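Local coordinates for extracellular sialidase/neuraminidase, putative (Aspergillus fumigatus, PDB 2XZI), which acts as a KDNase, a sialidase-family glycosidase that hydrolyses the glycosidic linkage of terminal deaminoneuraminic acid (KDN), at residues R39-A53 with S340-E354. Numbering follows the deposited sequence.
Sequences RIPAVVRTTTGRILA and SMTKTGDYKIGALVE. With KDM (deamino-alpha-neuraminic acid), chain C.
Arg-39 and Glu-354 pair where two blades of the sialidase beta-propeller meet, strand 39-45 running nearly parallel (8°) to strand 340-343. The arginine chain bends at the CG–CD bond (chi3 60°) and meets the carboxylate side-on: NE reaches Glu-354 OE2 at 2.8 Å, from above the carboxylate plane, while NH2 meets the syn lone pair of OE1. On its anti side OE2 also takes the backbone N of Ile-40 at 2.8 Å, and OE1 has a second donor in the backbone N of Tyr-338. Such a carboxylate suits the place, since it holds the guanidinium while NH1 and NH2 converge on KDM O1A, NH2 at 2.9 Å. Ile-40 CD1 lies over one guanidinium face, offset toward its rim, leaving the N-H groups at the edge to the carboxylates.

Farther along, these two segments share no direct backbone bonds, so small hydroxyl residues and water serve the strand edges. Ser-340 OG, anti to its own N (chi1 -172°), accepts from Val-43 N at 2.9 Å, and one water donates to both Val-43 O and Met-341 O. A second accepts from Arg-45 N and lies 2.5 Å from Thr-342 OG1. Apolar groups pack beside these bonds: Pro-41 CB presses on Leu-352 CB at 3.5 Å, and Leu-352 CD1 lies against Val-43 CB and Ala-53 CB. At the turns, a third water accepts from Gly-345 N and donates to Gly-49 O at 2.8 Å.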
ATOM      1  N   ARG A  39      -3.651  -5.187   8.598  1.00  5.00           N
ATOM      2  CA  ARG A  39      -2.374  -5.168   7.868  1.00  4.95           C
ATOM      3  C   ARG A  39      -2.599  -4.686   6.446  1.00  4.81           C
ATOM      4  O   ARG A  39      -3.739  -4.526   6.009  1.00  5.08           O
ATOM      5  CB  ARG A  39      -1.762  -6.570   7.846  1.00  4.48           C
ATOM      6  CG  ARG A  39      -1.103  -7.011   9.157  1.00  5.81           C
ATOM      7  CD  ARG A  39      -0.033  -8.076   8.924  1.00  6.90           C
ATOM      8  NE  ARG A  39       0.993  -7.529   8.055  1.00  6.23           N
ATOM      9  CZ  ARG A  39       1.810  -8.230   7.284  1.00  6.79           C
ATOM     10  NH1 ARG A  39       1.787  -9.553   7.277  1.00  7.83           N
ATOM     11  NH2 ARG A  39       2.655  -7.572   6.493  1.00  6.34           N
ATOM     12  N   ILE A  40      -1.493  -4.430   5.753  1.00  4.55           N
ATOM     13  CA  ILE A  40      -1.516  -4.186   4.307  1.00  5.05           C
ATOM     14  C   ILE A  40      -2.257  -2.891   3.931  1.00  4.68           C
ATOM     15  O   ILE A  40      -3.298  -2.929   3.272  1.00  4.91           O
ATOM     16  CB  ILE A  40      -2.058  -5.417   3.501  1.00  5.27           C
ATOM     17  CG1 ILE A  40      -1.646  -6.774   4.115  1.00  5.04           C
ATOM     18  CG2 ILE A  40      -1.602  -5.337   2.057  1.00  6.29           C
ATOM     19  CD1 ILE A  40      -0.167  -7.005   4.263  1.00  5.20           C
ATOM     20  N   PRO A  41      -1.716  -1.738   4.360  1.00  4.33           N
ATOM     21  CA  PRO A  41      -2.341  -0.427   4.129  1.00  4.39           C
ATOM     22  C   PRO A  41      -2.274   0.077   2.685  1.00  4.48           C
ATOM     23  O   PRO A  41      -1.344  -0.243   1.933  1.00  5.24           O
ATOM     24  CB  PRO A  41      -1.520   0.514   5.018  1.00  4.39           C
ATOM     25  CG  PRO A  41      -0.165  -0.146   5.058  1.00  4.08           C
ATOM     26  CD  PRO A  41      -0.499  -1.612   5.185  1.00  4.80           C
ATOM     27  N   ALA A  42      -3.265   0.875   2.314  1.00  4.19           N
ATOM     28  CA  ALA A  42      -3.217   1.631   1.068  1.00  4.25           C
ATOM     29  C   ALA A  42      -3.942   2.933   1.324  1.00  4.17           C
ATOM     30  O   ALA A  42      -4.992   2.918   1.962  1.00  4.85           O
ATOM     31  CB  ALA A  42      -3.910   0.870  -0.022  1.00  4.39           C
ATOM     32  N   VAL A  43      -3.443   4.040   0.801  1.00  4.79           N
ATOM     33  CA  VAL A  43      -4.074   5.351   1.017  1.00  4.90           C
ATOM     34  C   VAL A  43      -4.014   6.207  -0.240  1.00  5.48           C
ATOM     35  O   VAL A  43      -2.993   6.222  -0.954  1.00  6.18           O
ATOM     36  CB  VAL A  43      -3.458   6.094   2.243  1.00  5.36           C
ATOM     37  CG1 VAL A  43      -1.991   6.502   1.986  1.00  5.96           C
ATOM     38  CG2 VAL A  43      -4.318   7.289   2.665  1.00  6.30           C
ATOM     39  N   VAL A  44      -5.133   6.880  -0.516  1.00  5.01           N
ATOM     40  CA  VAL A  44      -5.180   7.853  -1.599  1.00  5.52           C
ATOM     41  C   VAL A  44      -5.959   9.086  -1.198  1.00  4.79           C
ATOM     42  O   VAL A  44      -6.852   9.028  -0.382  1.00  6.34           O
ATOM     43  CB  VAL A  44      -5.793   7.274  -2.909  1.00  5.76           C
ATOM     44  CG1 VAL A  44      -4.862   6.202  -3.523  1.00  7.51           C
ATOM     45  CG2 VAL A  44      -7.214   6.753  -2.680  1.00  6.70           C
ATOM     46  N   ARG A  45      -5.595  10.210  -1.795  1.00  6.40           N
ATOM     47  CA  ARG A  45      -6.385  11.424  -1.710  1.00  6.67           C
ATOM     48  C   ARG A  45      -7.174  11.532  -3.009  1.00  7.25           C
ATOM     49  O   ARG A  45      -6.623  11.364  -4.099  1.00  8.60           O
ATOM     50  CB  ARG A  45      -5.457  12.634  -1.554  1.00  7.42           C
ATOM     51  CG  ARG A  45      -6.224  13.941  -1.395  1.00 10.51           C
ATOM     52  CD  ARG A  45      -5.385  15.128  -1.745  1.00 16.03           C
ATOM     53  NE  ARG A  45      -5.456  15.404  -3.175  1.00 20.26           N
ATOM     54  CZ  ARG A  45      -4.519  16.051  -3.862  1.00 24.07           C
ATOM     55  NH1 ARG A  45      -3.415  16.486  -3.259  1.00 25.27           N
ATOM     56  NH2 ARG A  45      -4.682  16.249  -5.163  1.00 25.76           N
ATOM     57  N   THR A  46      -8.473  11.775  -2.897  1.00  7.05           N
ATOM     58  CA  THR A  46      -9.322  11.834  -4.089  1.00  7.64           C
ATOM     59  C   THR A  46      -9.250  13.224  -4.683  1.00  8.55           C
ATOM     60  O   THR A  46      -8.619  14.111  -4.116  1.00  7.98           O
ATOM     61  CB  THR A  46     -10.777  11.505  -3.768  1.00  8.06           C
ATOM     62  OG1 THR A  46     -11.358  12.622  -3.083  1.00  7.75           O
ATOM     63  CG2 THR A  46     -10.908  10.239  -2.918  1.00  8.39           C
ATOM     64  N   THR A  47      -9.922  13.453  -5.808  1.00  8.60           N
ATOM     65  CA  THR A  47      -9.819  14.790  -6.399  1.00  9.58           C
ATOM     66  C   THR A  47     -10.550  15.865  -5.589  1.00 10.14           C
ATOM     67  O   THR A  47     -10.365  17.049  -5.846  1.00 10.42           O
ATOM     68  CB  THR A  47     -10.261  14.845  -7.862  1.00  9.91           C
ATOM     69  OG1 THR A  47     -11.675  14.722  -7.931  1.00 11.33           O
ATOM     70  CG2 THR A  47      -9.558  13.771  -8.701  1.00 11.64           C
ATOM     71  N   THR A  48     -11.370  15.455  -4.624  1.00  9.06           N
ATOM     72  CA  THR A  48     -12.097  16.411  -3.786  1.00  8.94           C
ATOM     73  C   THR A  48     -11.255  16.856  -2.598  1.00  9.11           C
ATOM     74  O   THR A  48     -11.582  17.867  -1.972  1.00 10.18           O
ATOM     75  CB  THR A  48     -13.420  15.829  -3.211  1.00  9.05           C
ATOM     76  OG1 THR A  48     -13.124  14.785  -2.265  1.00  8.63           O
ATOM     77  CG2 THR A  48     -14.343  15.297  -4.301  1.00  7.84           C
ATOM     78  N   GLY A  49     -10.196  16.100  -2.282  1.00  8.79           N
ATOM     79  CA  GLY A  49      -9.457  16.311  -1.032  1.00  7.89           C
ATOM     80  C   GLY A  49      -9.738  15.294   0.070  1.00  7.39           C
ATOM     81  O   GLY A  49      -9.020  15.216   1.069  1.00  7.46           O
ATOM     82  N   ARG A  50     -10.794  14.500  -0.094  1.00  6.72           N
ATOM     83  CA  ARG A  50     -11.088  13.427   0.857  1.00  6.63           C
ATOM     84  C   ARG A  50      -9.970  12.397   0.810  1.00  6.78           C
ATOM     85  O   ARG A  50      -9.419  12.116  -0.272  1.00  7.14           O
ATOM     86  CB  ARG A  50     -12.400  12.757   0.497  1.00  7.05           C
ATOM     87  CG  ARG A  50     -13.005  11.985   1.666  1.00  8.05           C
ATOM     88  CD  ARG A  50     -14.326  11.334   1.298  1.00  8.42           C
ATOM     89  NE  ARG A  50     -15.379  12.289   0.914  1.00 10.02           N
ATOM     90  CZ  ARG A  50     -16.214  12.891   1.753  1.00  9.64           C
ATOM     91  NH1 ARG A  50     -16.133  12.701   3.079  1.00  9.75           N
ATOM     92  NH2 ARG A  50     -17.137  13.715   1.258  1.00 10.67           N
ATOM     93  N   ILE A  51      -9.663  11.818   1.967  1.00  5.22           N
ATOM     94  CA  ILE A  51      -8.648  10.766   2.058  1.00  5.83           C
ATOM     95  C   ILE A  51      -9.347   9.439   2.303  1.00  5.82           C
ATOM     96  O   ILE A  51     -10.228   9.351   3.165  1.00  5.96           O
ATOM     97  CB  ILE A  51      -7.574  11.075   3.132  1.00  5.65           C
ATOM     98  CG1 ILE A  51      -6.927  12.443   2.821  1.00  7.49           C
ATOM     99  CG2 ILE A  51      -6.517   9.986   3.149  1.00  6.87           C
ATOM    100  CD1 ILE A  51      -6.005  12.991   3.891  1.00  9.19           C
ATOM    101  N   LEU A  52      -8.960   8.420   1.525  1.00  4.93           N
ATOM    102  CA  LEU A  52      -9.458   7.050   1.665  1.00  4.75           C
ATOM    103  C   LEU A  52      -8.316   6.150   2.102  1.00  4.85           C
ATOM    104  O   LEU A  52      -7.299   6.067   1.416  1.00  5.57           O
ATOM    105  CB  LEU A  52     -10.010   6.542   0.338  1.00  5.76           C
ATOM    106  CG  LEU A  52     -11.029   7.415  -0.384  1.00  6.38           C
ATOM    107  CD1 LEU A  52     -11.487   6.762  -1.695  1.00  8.33           C
ATOM    108  CD2 LEU A  52     -12.229   7.699   0.505  1.00  8.38           C
ATOM    109  N   ALA A  53      -8.484   5.508   3.262  1.00  4.54           N
ATOM    110  CA  ALA A  53      -7.501   4.570   3.804  1.00  4.63           C
ATOM    111  C   ALA A  53      -8.069   3.157   3.809  1.00  4.56           C
ATOM    112  O   ALA A  53      -9.150   2.920   4.371  1.00  5.19           O
ATOM    113  CB  ALA A  53      -7.118   5.004   5.215  1.00  5.77           C
ATOM    114  N   SER A 340       2.069   3.040   3.025  1.00  3.94           N
ATOM    115  CA  SER A 340       1.443   3.683   1.872  1.00  4.40           C
ATOM    116  C   SER A 340       1.477   5.184   2.076  1.00  4.68           C
ATOM    117  O   SER A 340       1.268   5.656   3.194  1.00  5.08           O
ATOM    118  CB  SER A 340       0.000   3.201   1.701  1.00  4.42           C
ATOM    119  OG  SER A 340      -0.571   3.679   0.493  1.00  5.47           O
ATOM    120  N   MET A 341       1.759   5.927   1.006  1.00  4.61           N
ATOM    121  CA  MET A 341       1.773   7.385   1.083  1.00  5.80           C
ATOM    122  C   MET A 341       0.885   8.062   0.051  1.00  5.75           C
ATOM    123  O   MET A 341       0.733   7.585  -1.081  1.00  6.09           O
ATOM    124  CB  MET A 341       3.197   7.941   0.876  1.00  5.60           C
ATOM    125  CG  MET A 341       4.205   7.514   1.925  1.00  7.06           C
ATOM    126  SD  MET A 341       5.813   8.250   1.589  1.00  6.25           S
ATOM    127  CE  MET A 341       6.339   7.330   0.125  1.00  5.80           C
ATOM    128  N   THR A 342       0.358   9.209   0.454  1.00  6.00           N
ATOM    129  CA  THR A 342      -0.363  10.122  -0.434  1.00  7.41           C
ATOM    130  C   THR A 342       0.035  11.567  -0.115  1.00  7.95           C
ATOM    131  O   THR A 342       0.550  11.866   0.964  1.00  6.76           O
ATOM    132  CB  THR A 342      -1.891   9.946  -0.330  1.00  7.87           C
ATOM    133  OG1 THR A 342      -2.526  10.689  -1.383  1.00  9.72           O
ATOM    134  CG2 THR A 342      -2.395  10.448   1.008  1.00  8.80           C
ATOM    135  N   LYS A 343      -0.190  12.466  -1.069  1.00  8.49           N
ATOM    136  CA  LYS A 343      -0.182  13.879  -0.750  1.00  9.13           C
ATOM    137  C   LYS A 343      -1.541  14.258  -0.199  1.00 10.12           C
ATOM    138  O   LYS A 343      -2.557  13.786  -0.704  1.00 11.73           O
ATOM    139  CB  LYS A 343       0.088  14.704  -2.001  1.00 10.06           C
ATOM    140  CG  LYS A 343       1.450  14.486  -2.597  1.00 13.23           C
ATOM    141  CD  LYS A 343       1.735  15.481  -3.702  1.00 19.81           C
ATOM    142  CE  LYS A 343       1.012  15.116  -4.982  1.00 22.04           C
ATOM    143  NZ  LYS A 343       1.522  15.917  -6.125  1.00 24.06           N
ATOM    144  N   THR A 344      -1.561  15.099   0.827  1.00  9.46           N
ATOM    145  CA  THR A 344      -2.819  15.612   1.371  1.00 10.28           C
ATOM    146  C   THR A 344      -3.142  16.943   0.716  1.00 11.25           C
ATOM    147  O   THR A 344      -2.287  17.558   0.063  1.00 12.23           O
ATOM    148  CB  THR A 344      -2.734  15.860   2.891  1.00 10.04           C
ATOM    149  OG1 THR A 344      -1.813  16.930   3.152  1.00 10.22           O
ATOM    150  CG2 THR A 344      -2.289  14.600   3.637  1.00  9.72           C
ATOM    151  N   GLY A 345      -4.378  17.389   0.899  1.00 11.21           N
ATOM    152  CA  GLY A 345      -4.822  18.686   0.393  1.00 12.17           C
ATOM    153  C   GLY A 345      -4.173  19.899   1.028  1.00 12.50           C
ATOM    154  O   GLY A 345      -4.244  21.008   0.481  1.00 13.79           O
ATOM    155  N   ASP A 346      -3.515  19.706   2.168  1.00 11.74           N
ATOM    156  CA  ASP A 346      -2.871  20.800   2.889  1.00 10.96           C
ATOM    157  C   ASP A 346      -1.350  20.682   2.881  1.00 10.25           C
ATOM    158  O   ASP A 346      -0.691  21.046   3.863  1.00 10.05           O
ATOM    159  CB  ASP A 346      -3.428  20.960   4.318  1.00 11.09           C
ATOM    160  CG  ASP A 346      -3.110  19.774   5.236  1.00 10.56           C
ATOM    161  OD1 ASP A 346      -2.986  18.629   4.765  1.00 10.48           O
ATOM    162  OD2 ASP A 346      -3.005  19.998   6.452  1.00 12.19           O
ATOM    163  N   TYR A 347      -0.805  20.184   1.772  1.00 10.50           N
ATOM    164  CA  TYR A 347       0.645  20.245   1.532  1.00 10.96           C
ATOM    165  C   TYR A 347       1.426  19.438   2.572  1.00 10.89           C
ATOM    166  O   TYR A 347       2.479  19.861   3.051  1.00 11.27           O
ATOM    167  CB  TYR A 347       1.132  21.703   1.469  1.00 11.68           C
ATOM    168  CG  TYR A 347       0.317  22.575   0.542  1.00 14.47           C
ATOM    169  CD1 TYR A 347       0.514  22.526  -0.835  1.00 17.00           C
ATOM    170  CD2 TYR A 347      -0.652  23.448   1.041  1.00 15.24           C
ATOM    171  CE1 TYR A 347      -0.246  23.312  -1.696  1.00 17.42           C
ATOM    172  CE2 TYR A 347      -1.410  24.238   0.188  1.00 18.47           C
ATOM    173  CZ  TYR A 347      -1.201  24.160  -1.172  1.00 19.15           C
ATOM    174  OH  TYR A 347      -1.951  24.955  -2.014  1.00 22.57           O
ATOM    175  N   LYS A 348       0.883  18.278   2.922  1.00 10.02           N
ATOM    176  CA  LYS A 348       1.593  17.307   3.750  1.00  8.68           C
ATOM    177  C   LYS A 348       1.693  15.989   3.004  1.00  8.13           C
ATOM    178  O   LYS A 348       1.030  15.769   1.977  1.00  9.03           O
ATOM    179  CB  LYS A 348       0.893  17.042   5.092  1.00  9.66           C
ATOM    180  CG  LYS A 348       0.411  18.245   5.877  1.00 10.30           C
ATOM    181  CD  LYS A 348       1.534  19.080   6.403  1.00 13.19           C
ATOM    182  CE  LYS A 348       0.994  20.149   7.349  1.00 13.19           C
ATOM    183  NZ  LYS A 348       0.182  21.241   6.735  1.00 14.56           N
ATOM    184  N   ILE A 349       2.561  15.130   3.514  1.00  7.45           N
ATOM    185  CA  ILE A 349       2.573  13.727   3.152  1.00  7.19           C
ATOM    186  C   ILE A 349       1.747  12.966   4.213  1.00  6.90           C
ATOM    187  O   ILE A 349       1.904  13.155   5.425  1.00  6.95           O
ATOM    188  CB  ILE A 349       4.023  13.191   3.051  1.00  7.75           C
ATOM    189  CG1 ILE A 349       4.779  13.885   1.892  1.00  9.79           C
ATOM    190  CG2 ILE A 349       4.043  11.681   2.835  1.00  8.37           C
ATOM    191  CD1 ILE A 349       6.273  13.734   1.953  1.00 11.83           C
ATOM    192  N   GLY A 350       0.821  12.146   3.752  1.00  6.69           N
ATOM    193  CA  GLY A 350       0.058  11.288   4.632  1.00  6.61           C
ATOM    194  C   GLY A 350       0.512   9.872   4.407  1.00  6.34           C
ATOM    195  O   GLY A 350       0.548   9.409   3.276  1.00  7.32           O
ATOM    196  N   ALA A 351       0.884   9.194   5.484  1.00  5.76           N
ATOM    197  CA  ALA A 351       1.415   7.845   5.405  1.00  5.28           C
ATOM    198  C   ALA A 351       0.688   6.909   6.357  1.00  5.70           C
ATOM    199  O   ALA A 351       0.448   7.255   7.515  1.00  7.80           O
ATOM    200  CB  ALA A 351       2.911   7.847   5.694  1.00  5.46           C
ATOM    201  N   LEU A 352       0.358   5.723   5.861  1.00  4.75           N
ATOM    202  CA  LEU A 352      -0.080   4.614   6.700  1.00  4.51           C
ATOM    203  C   LEU A 352       1.098   3.698   6.902  1.00  5.36           C
ATOM    204  O   LEU A 352       1.817   3.407   5.952  1.00  5.51           O
ATOM    205  CB  LEU A 352      -1.221   3.844   6.031  1.00  4.18           C
ATOM    206  CG  LEU A 352      -2.556   4.549   5.908  1.00  5.25           C
ATOM    207  CD1 LEU A 352      -3.513   3.702   5.105  1.00  5.83           C
ATOM    208  CD2 LEU A 352      -3.173   4.897   7.292  1.00  5.68           C
ATOM    209  N   VAL A 353       1.285   3.236   8.140  1.00  4.62           N
ATOM    210  CA  VAL A 353       2.423   2.381   8.487  1.00  4.92           C
ATOM    211  C   VAL A 353       1.959   1.288   9.451  1.00  5.00           C
ATOM    212  O   VAL A 353       1.312   1.576  10.472  1.00  4.80           O
ATOM    213  CB  VAL A 353       3.593   3.181   9.152  1.00  4.94           C
ATOM    214  CG1 VAL A 353       4.852   2.312   9.250  1.00  5.90           C
ATOM    215  CG2 VAL A 353       3.901   4.479   8.390  1.00  7.02           C
ATOM    216  N   GLU A 354       2.282   0.041   9.118  1.00  4.91           N
ATOM    217  CA  GLU A 354       2.028  -1.082  10.007  1.00  4.85           C
ATOM    218  C   GLU A 354       2.782  -0.984  11.325  1.00  6.20           C
ATOM    219  O   GLU A 354       3.874  -0.406  11.396  1.00  5.72           O
ATOM    220  CB  GLU A 354       2.431  -2.394   9.332  1.00  4.78           C
ATOM    221  CG  GLU A 354       1.569  -2.760   8.149  1.00  4.61           C
ATOM    222  CD  GLU A 354       1.881  -4.178   7.631  1.00  4.68           C
ATOM    223  OE1 GLU A 354       3.050  -4.609   7.716  1.00  5.23           O
ATOM    224  OE2 GLU A 354       0.967  -4.854   7.126  1.00  4.61           O
TER
HETATM  225  C2  KDM C 500       3.648 -11.070   3.677  1.00 17.17           C
HETATM  226  C1  KDM C 500       4.714 -10.361   4.503  1.00 15.48           C
HETATM  227  C3  KDM C 500       2.295 -10.344   3.801  1.00 15.42           C
HETATM  228  C4  KDM C 500       1.377 -10.533   2.558  1.00 13.71           C
HETATM  229  C5  KDM C 500       1.793 -11.674   1.620  1.00 13.09           C
HETATM  230  C6  KDM C 500       3.264 -11.462   1.184  1.00 15.14           C
HETATM  231  C7  KDM C 500       3.854 -12.667   0.436  1.00 15.08           C
HETATM  232  C8  KDM C 500       5.245 -12.325  -0.128  1.00 16.09           C
HETATM  233  C9  KDM C 500       5.859 -13.525  -0.826  1.00 16.78           C
HETATM  234  O5  KDM C 500       0.898 -11.767   0.483  1.00 11.91           O
HETATM  235  O1A KDM C 500       4.346  -9.635   5.457  1.00 14.82           O
HETATM  236  O1B KDM C 500       5.899 -10.585   4.160  1.00 15.44           O
HETATM  237  O4  KDM C 500       0.053 -10.787   3.029  1.00 11.01           O
HETATM  238  O6  KDM C 500       4.155 -11.160   2.309  1.00 17.01           O
HETATM  239  O7  KDM C 500       3.960 -13.769   1.342  1.00 13.04           O
HETATM  240  O8  KDM C 500       5.155 -11.263  -1.089  1.00 16.52           O
HETATM  241  O9  KDM C 500       5.052 -13.815  -1.979  1.00 17.94           O
HETATM  242  O2  KDM C 500       3.561 -12.383   4.244  1.00 17.19           O
HETATM  243  O   HOH W   1      -1.314   7.022  -2.907  1.00 12.79           O
HETATM  244  O   HOH W   2      -3.269   9.910  -3.596  1.00 28.47           O
HETATM  245  O   HOH W   3      -6.514  15.950   2.176  1.00 10.06           O